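Local coordinates for putative uncharacterized protein tcp24 (Actinoplanes teichomyceticus, PDB 4Q38) that probably transfers long acyl chains from acyl-CoA to the aminosugar of teicoplanin-type glycopeptide antibiotics, at residues L198-V212 with H242-L254. Sequence-based numbering, arbitrary orientation. Where two conformers were deposited one is given.
Sequences LATGKDGTPHLGLHV and HGARVAWGSSWML. With TEC (2-amino-6-O-decanoyl-2-deoxy-beta-D-glucopyranose), chain E.
The imidazole of His242 is sandwiched between Leu198 CD2 on one face and Pro206 CB on the other, the latter 3.6 Å from the ring centroid, both as CH-pi contacts. At its edge NE2 donates to His207 O (2.9 Å, 169°), with the acceptor almost in the ring plane. Swinging CG anti to the backbone N (chi1 -165°) carries the ring into this slot. His207 O is gripped twice: NE2 of His242 and the hairpin bond from Ala199 N reach it from opposite faces of the carbonyl plane. The ring of His207 has the backbone of Ala199 and Thr200 on one face, while on the other, in the conformer given, Trp248 presents its edge, CD1 standing 3.3 Å from His207 CG, an edge-to-face pair with planes at 56°. The strands pair in parallel alongside: Leu208 N to Val246 O (3.1 Å), Trp248 N to Leu208 O and Leu210 N to Trp248 O (both 2.9 Å). Beyond Leu210 the strands part, as at the splayed acyl-CoA site of GNAT folds. Here water 2 links Leu210 O to Ser250 N, and the decanoyl chain runs through the gap. Val212 N donates a hydrogen bond to the ester carbonyl oxygen, OAW of the ligand (2.9 Å); in one of its two conformers Met253 packs CE on Val212 CB and lays SD beside the decanoyl chain. Strands 206-211 and 246-251 are joined through helix 221-238 as a beta-alpha-beta crossover, and that helix packs on Leu198 and Leu208; strand 194-200 flanks the pair antiparallel on one side, strand 331-336 on the other.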
loop_
_atom_site.group_PDB
_atom_site.type_symbol
_atom_site.label_atom_id
_atom_site.label_comp_id
_atom_site.label_asym_id
_atom_site.label_seq_id
_atom_site.Cartn_x
_atom_site.Cartn_y
_atom_site.Cartn_z
ATOM N N LEU A 198 -1.190 -9.619 8.799
ATOM C CA LEU A 198 -0.695 -10.141 10.073
ATOM C C LEU A 198 -0.238 -8.946 10.894
ATOM O O LEU A 198 0.526 -8.115 10.422
ATOM C CB LEU A 198 0.483 -11.081 9.851
ATOM C CG LEU A 198 0.247 -12.371 9.065
ATOM C CD1 LEU A 198 1.576 -12.934 8.586
ATOM C CD2 LEU A 198 -0.471 -13.380 9.942
ATOM N N ALA A 199 -0.746 -8.840 12.113
ATOM C CA ALA A 199 -0.435 -7.690 12.956
ATOM C C ALA A 199 -0.396 -8.077 14.425
ATOM O O ALA A 199 -0.890 -9.129 14.814
ATOM C CB ALA A 199 -1.456 -6.582 12.730
ATOM N N THR A 200 0.202 -7.215 15.240
ATOM C CA THR A 200 0.192 -7.406 16.692
ATOM C C THR A 200 -0.071 -6.081 17.385
ATOM O O THR A 200 0.390 -5.034 16.928
ATOM C CB THR A 200 1.521 -7.959 17.226
ATOM O OG1 THR A 200 2.570 -7.048 16.893
ATOM C CG2 THR A 200 1.829 -9.339 16.635
ATOM N N GLY A 201 -0.807 -6.122 18.490
ATOM C CA GLY A 201 -1.018 -4.910 19.270
ATOM C C GLY A 201 0.270 -4.523 19.988
ATOM O O GLY A 201 1.281 -5.223 19.895
ATOM N N LYS A 202 0.228 -3.410 20.711
ATOM C CA LYS A 202 1.369 -2.962 21.516
ATOM C C LYS A 202 1.755 -3.982 22.583
ATOM O O LYS A 202 2.931 -4.134 22.897
ATOM C CB LYS A 202 1.065 -1.606 22.161
ATOM C CG LYS A 202 1.234 -0.422 21.223
ATOM C CD LYS A 202 0.637 0.833 21.839
ATOM C CE LYS A 202 0.598 1.978 20.840
ATOM N NZ LYS A 202 -0.026 3.175 21.473
ATOM N N ASP A 203 0.767 -4.702 23.115
ATOM C CA ASP A 203 1.025 -5.740 24.108
ATOM C C ASP A 203 1.394 -7.082 23.467
ATOM O O ASP A 203 1.428 -8.107 24.148
ATOM C CB ASP A 203 -0.161 -5.881 25.074
ATOM C CG ASP A 203 -1.357 -6.632 24.462
ATOM O OD1 ASP A 203 -1.417 -6.813 23.235
ATOM O OD2 ASP A 203 -2.237 -7.063 25.225
ATOM N N GLY A 204 1.661 -7.063 22.160
ATOM C CA GLY A 204 2.028 -8.271 21.409
ATOM C C GLY A 204 0.898 -9.212 21.000
ATOM O O GLY A 204 1.153 -10.223 20.352
ATOM N N THR A 205 -0.340 -8.906 21.389
ATOM C CA THR A 205 -1.486 -9.770 21.075
ATOM C C THR A 205 -1.732 -9.796 19.552
ATOM O O THR A 205 -1.797 -8.746 18.918
ATOM C CB THR A 205 -2.753 -9.329 21.851
ATOM O OG1 THR A 205 -2.489 -9.406 23.261
ATOM C CG2 THR A 205 -3.980 -10.214 21.519
ATOM N N PRO A 206 -1.820 -10.998 18.961
ATOM C CA PRO A 206 -2.032 -11.068 17.510
ATOM C C PRO A 206 -3.401 -10.520 17.133
ATOM O O PRO A 206 -4.383 -10.751 17.846
ATOM C CB PRO A 206 -1.967 -12.573 17.218
ATOM C CG PRO A 206 -2.315 -13.240 18.512
ATOM C CD PRO A 206 -1.687 -12.343 19.560
ATOM N N HIS A 207 -3.453 -9.762 16.043
ATOM C CA HIS A 207 -4.720 -9.478 15.381
ATOM C C HIS A 207 -4.534 -9.444 13.889
ATOM O O HIS A 207 -3.428 -9.649 13.387
ATOM C CB HIS A 207 -5.368 -8.196 15.911
ATOM C CG HIS A 207 -4.570 -6.938 15.649
ATOM N ND1 HIS A 207 -3.785 -6.373 16.584
ATOM C CD2 HIS A 207 -4.487 -6.118 14.521
ATOM C CE1 HIS A 207 -3.204 -5.258 16.079
ATOM N NE2 HIS A 207 -3.637 -5.099 14.821
ATOM N N LEU A 208 -5.619 -9.214 13.160
ATOM C CA LEU A 208 -5.502 -8.944 11.731
ATOM C C LEU A 208 -5.841 -7.493 11.439
ATOM O O LEU A 208 -6.879 -6.987 11.870
ATOM C CB LEU A 208 -6.391 -9.891 10.925
ATOM C CG LEU A 208 -6.127 -11.401 11.080
ATOM C CD1 LEU A 208 -7.189 -12.144 10.278
ATOM C CD2 LEU A 208 -4.741 -11.820 10.603
ATOM N N GLY A 209 -4.955 -6.813 10.716
ATOM C CA GLY A 209 -5.272 -5.487 10.205
ATOM C C GLY A 209 -6.241 -5.680 9.049
ATOM O O GLY A 209 -6.072 -6.591 8.242
ATOM N N LEU A 210 -7.279 -4.861 8.992
ATOM C CA LEU A 210 -8.254 -4.954 7.898
ATOM C C LEU A 210 -8.045 -3.726 7.023
ATOM O O LEU A 210 -7.879 -2.635 7.541
ATOM C CB LEU A 210 -9.684 -5.036 8.449
ATOM C CG LEU A 210 -10.872 -5.201 7.482
ATOM C CD1 LEU A 210 -12.019 -5.884 8.213
ATOM C CD2 LEU A 210 -11.330 -3.869 6.895
ATOM N N HIS A 211 -8.037 -3.905 5.702
ATOM C CA HIS A 211 -7.768 -2.798 4.784
ATOM C C HIS A 211 -8.688 -2.881 3.588
ATOM O O HIS A 211 -9.137 -3.966 3.223
ATOM C CB HIS A 211 -6.307 -2.814 4.321
ATOM C CG HIS A 211 -5.319 -3.070 5.431
ATOM N ND1 HIS A 211 -4.780 -2.078 6.165
ATOM C CD2 HIS A 211 -4.802 -4.259 5.939
ATOM C CE1 HIS A 211 -3.948 -2.600 7.088
ATOM N NE2 HIS A 211 -3.958 -3.933 6.948
ATOM N N VAL A 212 -8.973 -1.733 2.981
ATOM C CA VAL A 212 -9.890 -1.673 1.845
ATOM C C VAL A 212 -9.144 -1.077 0.649
ATOM O O VAL A 212 -8.900 0.136 0.604
ATOM C CB VAL A 212 -11.167 -0.837 2.159
ATOM C CG1 VAL A 212 -12.124 -0.854 0.964
ATOM C CG2 VAL A 212 -11.879 -1.356 3.410
ATOM N N HIS A 242 -0.172 -17.684 14.257
ATOM C CA HIS A 242 -0.618 -16.320 14.556
ATOM C C HIS A 242 -1.768 -16.294 15.527
ATOM O O HIS A 242 -1.644 -15.734 16.611
ATOM C CB HIS A 242 -0.919 -15.519 13.287
ATOM C CG HIS A 242 -1.037 -14.035 13.523
ATOM N ND1 HIS A 242 0.001 -13.288 13.947
ATOM C CD2 HIS A 242 -2.119 -13.166 13.387
ATOM C CE1 HIS A 242 -0.387 -12.006 14.070
ATOM N NE2 HIS A 242 -1.684 -11.926 13.723
ATOM N N GLY A 243 -2.888 -16.903 15.152
ATOM C CA GLY A 243 -4.029 -17.087 16.062
ATOM C C GLY A 243 -4.861 -15.858 16.413
ATOM O O GLY A 243 -5.404 -15.777 17.504
ATOM N N ALA A 244 -4.997 -14.912 15.488
ATOM C CA ALA A 244 -5.832 -13.736 15.720
ATOM C C ALA A 244 -7.307 -14.113 15.867
ATOM O O ALA A 244 -7.791 -15.017 15.181
ATOM C CB ALA A 244 -5.673 -12.739 14.574
ATOM N N ARG A 245 -8.020 -13.394 16.729
ATOM C CA ARG A 245 -9.476 -13.557 16.862
ATOM C C ARG A 245 -10.250 -12.314 16.439
ATOM O O ARG A 245 -11.471 -12.368 16.243
ATOM C CB ARG A 245 -9.842 -13.917 18.317
ATOM C CG ARG A 245 -9.277 -15.252 18.791
ATOM C CD ARG A 245 -9.794 -16.413 17.953
ATOM N NE ARG A 245 -11.248 -16.366 17.825
ATOM C CZ ARG A 245 -12.103 -17.096 18.541
ATOM N NH1 ARG A 245 -11.662 -17.972 19.442
ATOM N NH2 ARG A 245 -13.411 -16.959 18.340
ATOM N N VAL A 246 -9.540 -11.195 16.289
ATOM C CA VAL A 246 -10.139 -9.878 16.065
ATOM C C VAL A 246 -9.492 -9.171 14.858
ATOM O O VAL A 246 -8.288 -9.309 14.653
ATOM C CB VAL A 246 -9.921 -8.994 17.322
ATOM C CG1 VAL A 246 -10.482 -7.600 17.129
ATOM C CG2 VAL A 246 -10.523 -9.644 18.569
ATOM N N ALA A 247 -10.275 -8.392 14.112
ATOM C CA ALA A 247 -9.749 -7.520 13.079
ATOM C C ALA A 247 -9.797 -6.100 13.602
ATOM O O ALA A 247 -10.796 -5.689 14.209
ATOM C CB ALA A 247 -10.559 -7.638 11.790
ATOM N N TRP A 248 -8.711 -5.362 13.361
ATOM C CA TRP A 248 -8.663 -3.959 13.722
ATOM C C TRP A 248 -8.599 -3.113 12.488
ATOM O O TRP A 248 -7.985 -3.485 11.485
ATOM C CB TRP A 248 -7.480 -3.678 14.638
ATOM C CG TRP A 248 -7.660 -4.223 16.038
ATOM C CD1 TRP A 248 -7.469 -5.535 16.471
ATOM C CD2 TRP A 248 -8.075 -3.486 17.236
ATOM N NE1 TRP A 248 -7.724 -5.652 17.816
ATOM C CE2 TRP A 248 -8.102 -4.460 18.332
ATOM C CE3 TRP A 248 -8.423 -2.169 17.499
ATOM C CZ2 TRP A 248 -8.448 -4.102 19.624
ATOM C CZ3 TRP A 248 -8.773 -1.824 18.805
ATOM C CH2 TRP A 248 -8.786 -2.768 19.840
ATOM N N GLY A 249 -9.261 -1.967 12.544
ATOM C CA GLY A 249 -9.216 -1.014 11.440
ATOM C C GLY A 249 -8.978 0.388 11.962
ATOM O O GLY A 249 -9.502 0.748 13.015
ATOM N N SER A 250 -8.155 1.164 11.253
ATOM C CA SER A 250 -8.028 2.605 11.503
ATOM C C SER A 250 -8.301 3.309 10.180
ATOM O O SER A 250 -7.647 3.017 9.179
ATOM C CB SER A 250 -6.632 2.986 12.002
ATOM O OG SER A 250 -6.304 2.319 13.203
ATOM N N SER A 251 -9.278 4.211 10.156
ATOM C CA SER A 251 -9.695 4.795 8.888
ATOM C C SER A 251 -10.537 6.047 9.053
ATOM O O SER A 251 -11.264 6.202 10.035
ATOM C CB SER A 251 -10.496 3.773 8.071
ATOM O OG SER A 251 -10.812 4.283 6.785
ATOM N N TRP A 252 -10.450 6.926 8.063
ATOM C CA TRP A 252 -11.412 8.019 7.926
ATOM C C TRP A 252 -12.840 7.492 7.884
ATOM O O TRP A 252 -13.777 8.201 8.272
ATOM C CB TRP A 252 -11.096 8.813 6.668
ATOM C CG TRP A 252 -11.245 8.017 5.391
ATOM C CD1 TRP A 252 -10.261 7.283 4.724
ATOM C CD2 TRP A 252 -12.460 7.835 4.591
ATOM N NE1 TRP A 252 -10.773 6.680 3.605
ATOM C CE2 TRP A 252 -12.082 6.974 3.459
ATOM C CE3 TRP A 252 -13.781 8.279 4.693
ATOM C CZ2 TRP A 252 -12.993 6.596 2.485
ATOM C CZ3 TRP A 252 -14.689 7.885 3.707
ATOM C CH2 TRP A 252 -14.303 7.061 2.631
ATOM N N MET A 253 -12.996 6.235 7.437
ATOM C CA MET A 253 -14.300 5.572 7.247
ATOM C C MET A 253 -15.065 5.348 8.535
ATOM O O MET A 253 -16.292 5.213 8.529
ATOM C CB MET A 253 -14.110 4.178 6.656
ATOM C CG MET A 253 -13.995 4.086 5.156
ATOM S SD MET A 253 -13.855 2.327 4.805
ATOM C CE MET A 253 -12.695 2.373 3.453
ATOM N N LEU A 254 -14.322 5.239 9.625
ATOM C CA LEU A 254 -14.902 4.932 10.912
ATOM C C LEU A 254 -15.305 6.193 11.673
ATOM O O LEU A 254 -15.777 6.095 12.792
ATOM C CB LEU A 254 -13.929 4.086 11.741
ATOM C CG LEU A 254 -13.838 2.617 11.296
ATOM C CD1 LEU A 254 -12.755 1.889 12.090
ATOM C CD2 LEU A 254 -15.187 1.908 11.434
HETATM C CAV TEC E . -16.875 0.688 7.486
HETATM C CAU TEC E . -16.108 -0.410 6.785
HETATM C CAT TEC E . -14.970 -0.948 7.612
HETATM C CAS TEC E . -14.184 0.151 8.270
HETATM C CAR TEC E . -12.794 -0.334 8.560
HETATM C CAQ TEC E . -11.878 0.349 7.613
HETATM C CAP TEC E . -10.448 -0.022 7.800
HETATM C CAO TEC E . -9.751 0.388 6.547
HETATM C CAN TEC E . -8.328 0.698 6.797
HETATM C CAM TEC E . -7.560 0.846 5.509
HETATM O OAW TEC E . -8.070 0.610 4.442
HETATM O O6 TEC E . -6.337 1.380 5.676
HETATM C C6 TEC E . -5.196 0.766 5.110
HETATM C C5 TEC E . -4.528 1.657 4.033
HETATM O O5 TEC E . -3.150 1.779 4.221
HETATM C C1 TEC E . -2.904 2.957 3.405
HETATM O O1 TEC E . -1.952 3.776 3.747
HETATM C C2 TEC E . -2.716 2.485 1.991
HETATM N N2 TEC E . -2.459 3.650 1.160
HETATM C C3 TEC E . -4.049 1.990 1.680
HETATM O O3 TEC E . -3.754 1.302 0.590
HETATM C C4 TEC E . -4.655 1.053 2.690
HETATM O O4 TEC E . -5.931 0.976 2.458
HETATM O O HOH W 1 -7.095 -11.148 17.876
HETATM O O HOH W 2 -6.604 -0.930 9.333
#